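Local coordinates for protein geranyltranstransferase (Thermotoga neapolitana, PDB 4WK5) that probably condenses isoprenoid diphosphates into longer prenyl chains, as a magnesium-dependent prenyltransferase of the FPP/GGPP synthase family, at residues Q220-D223 and D224-D227; K258-A261 and D262-E266; E29-I32 and E33-K37. All coordinates share one frame; numbering follows the deposited sequence. Where two conformers were deposited one is given.

Overall arrangement
All three contacts are local, each joining side chains about one turn apart within a single helix, so none closes a long loop; they follow in series, without nesting or crossing. The N-terminal helix 23-36 carries contact 3, which lies against helices 43-53, 75-96 and 119-138. Contact 1 comes much later, on helix 206-229, and contact 2 follows on the next helix, 248-274. These two touch, their centres about 12 Å apart, through Ile221 and Tyr222 against Ala261, Asp262 and Tyr265. Contact 3 sits across the chain's centre, its own centre about 29 Å from that of contact 1 and about 35 Å from that of contact 2.

Contact 1: Q220-D223 and D224-D227; sequences QIYD and DLKD
Asp223 and Asp227 meet one turn apart on helix 206-229, a local contact between the first and last aspartates of a DDxxD sequence, Asp223-Asp224-Leu225-Lys226-Asp227. This corresponds to the second aspartate-rich motif of the FPP/GGPP synthase family, which in relatives binds magnesium and the diphosphate of the allylic substrate; a similar role here is probable. The two carboxylates approach to 3.3 Å, OD2 of Asp223 to OD2 of Asp227, with their planes turned 87° apart. Both oxygens are acceptors, so they do not bond to each other. Asp223 reaches forward because its CG stands anti to the backbone N (chi1 177°), which carries OD2 toward the following turn. Lys226 starts toward the preceding turn but bends at chi2, and its NZ ends 4.6 Å from OD1 of Asp223, beyond a salt bridge. Asp224 stands beside them, its OD1 4.3 Å from OD2 of Asp223, and a water joins it to Gln220: the water lies 2.6 Å from NE2 of Gln220 and 3.0 Å from OD1 of Asp224. That bridge holds for one of two conformers of Gln220 and is to that extent doubtful. On the apolar side Ile221 and Leu225 run side by side, CG2 of Ile221 lying 4.0 Å from CD1 of Leu225; CD1 of Leu225 also meets the Tyr222 ring obliquely, 4.3 Å from CD1 of Tyr222. Beneath the side chains the helix is regular, as in the bond from Asp227 N to Asp223 O at 3.0 Å. Helix 175-201 flanks Gln220 and Ile221 through Tyr182, and Thr186 bonds OE1 of Gln220; helix 248-274 packs on Ile221 and Tyr222 through Ala261, with the Tyr222 hydroxyl hydrogen-bonded to Asp262.

Contact 2: K258-A261 and D262-E266; sequences KQLA and DKYYE
The amide N of Asp262 donates to O of Lys258 at 2.8 Å in the middle of helix 248-274. The same two residues, four apart, are joined again by their side chains: NZ of Lys258 lies 3.0 Å from OD2 of Asp262 in a hydrogen-bonded salt bridge that uses the syn lone pair, on the side of OD1. The lysine reaches it by running extended as far as CE and then bending at its last torsion (chi4 -67°), which turns the ammonium group back to the carboxylate; on the way its CG passes 3.6 Å from OD2 of Asp262. OD1 of Asp262 has a different partner, the hydroxyl of Tyr222 on helix 206-229. On another side of the helix, Leu260 lies over one face of the Tyr264 ring in a CH-pi contact, its CD1 4.1 Å from the ring centroid and displaced toward the rim. The Tyr264 hydroxyl bonds to Glu179. Lys263 bends at chi3 and brings CE and NZ alongside the same leucine methyl, NZ of Lys263 lying 3.9 Å from CD1 of Leu260. Between these two flanks, Ala261 and Tyr265 face inward, the hydroxyl of Tyr265 hydrogen-bonded to O of Leu284. An ammonium group at one oxygen and a hydroxyl at the other hold the Asp262 carboxylate at both ends, which should restrict its rotation and probably favours its ionised form.

Contact 3: E29-I32 and E33-K37; sequences ERRI and EELVK
Glu34 lies between Arg30 and Arg31 in a salt-bridge network with i to i+4 and i to i+3 spacing along the N-terminal helix 23-36, and the two arginines are turned to it quite differently. OE2 of Glu34 sits over the centre of one face of the Arg30 guanidinium, 3.4 Å from NE of Arg30, with the carboxylate plane inclined 60° to the guanidinium plane. No N-H points at the oxygen, so this pair attracts by charge alone. Arg31 has its guanidinium nearly parallel to the same carboxylate, the planes 9° apart, but the link is long, 3.9 Å from NE of Arg31 to OE1 of Glu34, and CD of Arg31 comes slightly nearer to that oxygen. The extended chain of Glu34 (chi2 175°) carries the carboxylate out between the arginines, and its final turn sends OE1 to Arg31 and OE2 to Arg30. The far end of Arg31 is held more strongly elsewhere, in salt bridges from NH1 to Asp80 and from NH2 to Glu76, whereas Arg30 is exposed and touches a crystal neighbour, which may influence its pose. Toward the neighbouring helices Ile32 and Leu35 pack on Val83 of helix 75-96, and Val36 on Leu129 and Leu132 of helix 119-138. The carbonyl of Ile32 accepts from Val36 N at 3.2 Å and, weakly, from Leu35 N at 3.3 Å, while the CG2 methyl of Val36 presses to 3.3 Å from that same O of Ile32.

Contact 1: Q220-D223 and D224-D227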
# COMPACT_ATOMS: atom_id res chain seq x y z
N GLN A 220 19.09 -10.72 -8.46
CA GLN A 220 19.43 -10.57 -7.05
C GLN A 220 20.77 -11.24 -6.73
O GLN A 220 21.54 -10.71 -5.93
CB GLN A 220 18.32 -11.14 -6.14
CG GLN A 220 18.54 -10.84 -4.65
CD GLN A 220 17.35 -11.16 -3.76
OE1 GLN A 220 16.22 -11.34 -4.23
NE2 GLN A 220 17.60 -11.22 -2.45
N ILE A 221 21.06 -12.38 -7.36
CA ILE A 221 22.34 -13.06 -7.15
C ILE A 221 23.49 -12.19 -7.65
O ILE A 221 24.51 -12.05 -6.98
CB ILE A 221 22.41 -14.43 -7.85
CG1 ILE A 221 21.40 -15.40 -7.23
CG2 ILE A 221 23.84 -15.02 -7.79
CD1 ILE A 221 21.18 -16.65 -8.05
N TYR A 222 23.31 -11.61 -8.83
CA TYR A 222 24.34 -10.73 -9.38
C TYR A 222 24.57 -9.55 -8.44
O TYR A 222 25.70 -9.12 -8.24
CB TYR A 222 23.96 -10.22 -10.77
CG TYR A 222 24.10 -11.25 -11.87
CD1 TYR A 222 25.14 -12.17 -11.87
CD2 TYR A 222 23.16 -11.31 -12.89
CE1 TYR A 222 25.25 -13.12 -12.90
CE2 TYR A 222 23.27 -12.24 -13.90
CZ TYR A 222 24.30 -13.15 -13.90
OH TYR A 222 24.38 -14.07 -14.92
N ASP A 223 23.50 -9.03 -7.84
CA ASP A 223 23.63 -7.97 -6.85
C ASP A 223 24.42 -8.44 -5.63
O ASP A 223 25.27 -7.71 -5.10
CB ASP A 223 22.26 -7.45 -6.41
CG ASP A 223 22.36 -6.40 -5.33
OD1 ASP A 223 22.54 -5.21 -5.67
OD2 ASP A 223 22.25 -6.75 -4.13
N ASP A 224 24.13 -9.66 -5.17
CA ASP A 224 24.87 -10.28 -4.07
C ASP A 224 26.36 -10.31 -4.36
O ASP A 224 27.19 -9.98 -3.51
CB ASP A 224 24.42 -11.71 -3.82
CG ASP A 224 23.01 -11.81 -3.31
OD1 ASP A 224 22.47 -10.82 -2.77
OD2 ASP A 224 22.44 -12.92 -3.44
N LEU A 225 26.70 -10.74 -5.58
CA LEU A 225 28.09 -10.93 -5.97
C LEU A 225 28.81 -9.59 -6.08
O LEU A 225 29.97 -9.46 -5.69
CB LEU A 225 28.17 -11.70 -7.29
CG LEU A 225 27.74 -13.17 -7.23
CD1 LEU A 225 27.54 -13.75 -8.62
CD2 LEU A 225 28.77 -13.99 -6.46
N LYS A 226 28.11 -8.60 -6.62
CA LYS A 226 28.59 -7.22 -6.63
C LYS A 226 28.95 -6.74 -5.23
O LYS A 226 30.02 -6.16 -5.02
CB LYS A 226 27.53 -6.30 -7.24
CG LYS A 226 27.79 -4.82 -7.03
CD LYS A 226 26.48 -4.05 -6.90
CE LYS A 226 26.73 -2.57 -6.65
NZ LYS A 226 25.46 -1.79 -6.63
N ASP A 227 28.06 -6.99 -4.27
CA ASP A 227 28.29 -6.58 -2.88
C ASP A 227 29.52 -7.25 -2.27
O ASP A 227 30.26 -6.63 -1.51
CB ASP A 227 27.07 -6.90 -2.01
CG ASP A 227 25.84 -6.12 -2.44
OD1 ASP A 227 25.98 -5.13 -3.19
OD2 ASP A 227 24.72 -6.50 -2.01
O HOH W 1 19.91 -10.88 -1.24

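Contact 2: K258-A261 and D262-E266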
# COMPACT_ATOMS: atom_id res chain seq x y z
N LYS A 258 26.93 -18.09 -8.84
CA LYS A 258 27.12 -17.42 -10.13
C LYS A 258 26.66 -18.34 -11.27
O LYS A 258 26.06 -17.87 -12.24
CB LYS A 258 28.58 -17.03 -10.33
CG LYS A 258 28.85 -16.35 -11.67
CD LYS A 258 30.23 -15.73 -11.74
CE LYS A 258 30.39 -14.92 -13.02
NZ LYS A 258 30.38 -15.78 -14.23
N GLN A 259 26.94 -19.63 -11.14
CA GLN A 259 26.52 -20.61 -12.14
C GLN A 259 25.01 -20.63 -12.29
O GLN A 259 24.48 -20.72 -13.40
CB GLN A 259 27.01 -22.01 -11.79
CG GLN A 259 28.33 -22.40 -12.43
CD GLN A 259 28.80 -23.76 -11.96
OE1 GLN A 259 28.00 -24.58 -11.50
NE2 GLN A 259 30.10 -24.02 -12.08
N LEU A 260 24.31 -20.57 -11.16
CA LEU A 260 22.85 -20.54 -11.17
C LEU A 260 22.33 -19.28 -11.84
O LEU A 260 21.42 -19.35 -12.68
CB LEU A 260 22.29 -20.64 -9.74
CG LEU A 260 20.77 -20.76 -9.65
CD1 LEU A 260 20.30 -22.02 -10.36
CD2 LEU A 260 20.31 -20.75 -8.20
N ALA A 261 22.91 -18.15 -11.48
CA ALA A 261 22.50 -16.87 -12.05
C ALA A 261 22.76 -16.85 -13.56
O ALA A 261 21.91 -16.41 -14.34
CB ALA A 261 23.24 -15.71 -11.37
N ASP A 262 23.92 -17.35 -13.96
CA ASP A 262 24.26 -17.38 -15.37
C ASP A 262 23.29 -18.28 -16.14
O ASP A 262 22.88 -17.95 -17.25
CB ASP A 262 25.69 -17.87 -15.58
CG ASP A 262 26.74 -16.84 -15.20
OD1 ASP A 262 26.40 -15.64 -15.08
OD2 ASP A 262 27.92 -17.23 -15.04
N LYS A 263 22.93 -19.41 -15.53
CA LYS A 263 22.04 -20.37 -16.18
C LYS A 263 20.67 -19.76 -16.43
O LYS A 263 20.13 -19.86 -17.53
CB LYS A 263 21.88 -21.64 -15.34
CG LYS A 263 20.96 -22.67 -15.98
CD LYS A 263 20.77 -23.90 -15.11
CE LYS A 263 19.83 -23.62 -13.95
NZ LYS A 263 19.68 -24.80 -13.04
N TYR A 264 20.12 -19.14 -15.39
CA TYR A 264 18.83 -18.44 -15.47
C TYR A 264 18.88 -17.31 -16.50
O TYR A 264 17.96 -17.17 -17.32
CB TYR A 264 18.44 -17.88 -14.11
CG TYR A 264 17.90 -18.88 -13.11
CD1 TYR A 264 17.73 -20.22 -13.43
CD2 TYR A 264 17.54 -18.47 -11.82
CE1 TYR A 264 17.24 -21.13 -12.51
CE2 TYR A 264 17.04 -19.37 -10.89
CZ TYR A 264 16.89 -20.69 -11.24
OH TYR A 264 16.40 -21.58 -10.31
N TYR A 265 19.93 -16.51 -16.45
CA TYR A 265 20.06 -15.38 -17.38
C TYR A 265 20.08 -15.87 -18.82
O TYR A 265 19.42 -15.30 -19.69
CB TYR A 265 21.32 -14.57 -17.10
CG TYR A 265 21.15 -13.10 -17.38
CD1 TYR A 265 20.79 -12.22 -16.37
CD2 TYR A 265 21.33 -12.59 -18.65
CE1 TYR A 265 20.63 -10.87 -16.61
CE2 TYR A 265 21.16 -11.25 -18.91
CZ TYR A 265 20.81 -10.39 -17.89
OH TYR A 265 20.65 -9.05 -18.14
N GLU A 266 20.83 -16.94 -19.07
CA GLU A 266 20.94 -17.47 -20.43
C GLU A 266 19.61 -18.05 -20.89
O GLU A 266 19.23 -17.87 -22.04
CB GLU A 266 22.04 -18.54 -20.51
CG GLU A 266 22.25 -19.10 -21.92
CD GLU A 266 22.63 -18.02 -22.93
OE1 GLU A 266 23.25 -17.01 -22.53
OE2 GLU A 266 22.31 -18.19 -24.12

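Contact 3: E29-I32 and E33-K37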
# COMPACT_ATOMS: atom_id res chain seq x y z
N GLU A 29 11.38 9.29 -16.51
CA GLU A 29 11.72 10.32 -15.53
C GLU A 29 10.74 11.48 -15.56
O GLU A 29 10.38 12.03 -14.51
CB GLU A 29 13.15 10.84 -15.76
CG GLU A 29 14.22 9.76 -15.67
CD GLU A 29 14.49 9.29 -14.24
OE1 GLU A 29 13.89 9.85 -13.28
OE2 GLU A 29 15.30 8.35 -14.07
N ARG A 30 10.33 11.87 -16.76
CA ARG A 30 9.36 12.94 -16.95
C ARG A 30 8.03 12.61 -16.28
O ARG A 30 7.48 13.42 -15.53
CB ARG A 30 9.15 13.20 -18.44
CG ARG A 30 8.04 14.18 -18.78
CD ARG A 30 8.36 15.57 -18.26
NE ARG A 30 7.47 16.57 -18.85
CZ ARG A 30 7.10 17.69 -18.24
NH1 ARG A 30 7.53 17.96 -17.02
NH2 ARG A 30 6.29 18.55 -18.86
N ARG A 31 7.52 11.42 -16.55
CA ARG A 31 6.23 11.07 -16.00
C ARG A 31 6.29 10.88 -14.49
O ARG A 31 5.40 11.33 -13.77
CB ARG A 31 5.68 9.80 -16.66
CG ARG A 31 4.36 9.34 -16.04
CD ARG A 31 3.23 10.35 -16.27
NE ARG A 31 2.79 10.33 -17.66
CZ ARG A 31 1.89 9.48 -18.14
NH1 ARG A 31 1.34 8.57 -17.35
NH2 ARG A 31 1.55 9.53 -19.42
N ILE A 32 7.35 10.24 -13.99
CA ILE A 32 7.37 9.96 -12.56
C ILE A 32 7.55 11.27 -11.76
O ILE A 32 6.98 11.41 -10.67
CB ILE A 32 8.45 8.89 -12.18
CG1 ILE A 32 8.10 8.25 -10.83
CG2 ILE A 32 9.87 9.44 -12.22
CD1 ILE A 32 9.00 7.07 -10.45
N GLU A 33 8.28 12.25 -12.29
CA GLU A 33 8.42 13.51 -11.56
C GLU A 33 7.12 14.31 -11.56
O GLU A 33 6.84 15.05 -10.62
CB GLU A 33 9.55 14.35 -12.14
CG GLU A 33 10.94 13.82 -11.83
CD GLU A 33 11.28 13.73 -10.34
OE1 GLU A 33 10.52 14.23 -9.49
OE2 GLU A 33 12.35 13.18 -10.01
N GLU A 34 6.32 14.16 -12.61
CA GLU A 34 5.01 14.79 -12.65
C GLU A 34 4.12 14.27 -11.52
O GLU A 34 3.41 15.04 -10.86
CB GLU A 34 4.31 14.56 -14.00
CG GLU A 34 4.86 15.39 -15.12
CD GLU A 34 4.23 15.06 -16.46
OE1 GLU A 34 3.54 14.02 -16.56
OE2 GLU A 34 4.42 15.84 -17.42
N LEU A 35 4.19 12.96 -11.29
CA LEU A 35 3.31 12.32 -10.30
C LEU A 35 3.71 12.64 -8.86
O LEU A 35 2.85 12.67 -7.97
CB LEU A 35 3.30 10.80 -10.49
CG LEU A 35 2.63 10.33 -11.79
CD1 LEU A 35 2.83 8.84 -11.95
CD2 LEU A 35 1.16 10.67 -11.76
N VAL A 36 5.00 12.86 -8.61
CA VAL A 36 5.42 13.13 -7.23
C VAL A 36 5.70 14.61 -6.92
O VAL A 36 6.13 14.95 -5.80
CB VAL A 36 6.67 12.28 -6.85
CG1 VAL A 36 6.33 10.79 -6.88
CG2 VAL A 36 7.89 12.59 -7.75
N LYS A 37 5.46 15.50 -7.88
CA LYS A 37 5.45 16.94 -7.59
C LYS A 37 4.43 17.26 -6.49
O LYS A 37 3.26 16.87 -6.57
CB LYS A 37 5.15 17.76 -8.85
CG LYS A 37 5.34 19.26 -8.65
CD LYS A 37 4.31 20.07 -9.43
CE LYS A 37 4.67 20.17 -10.89
NZ LYS A 37 4.40 21.54 -11.46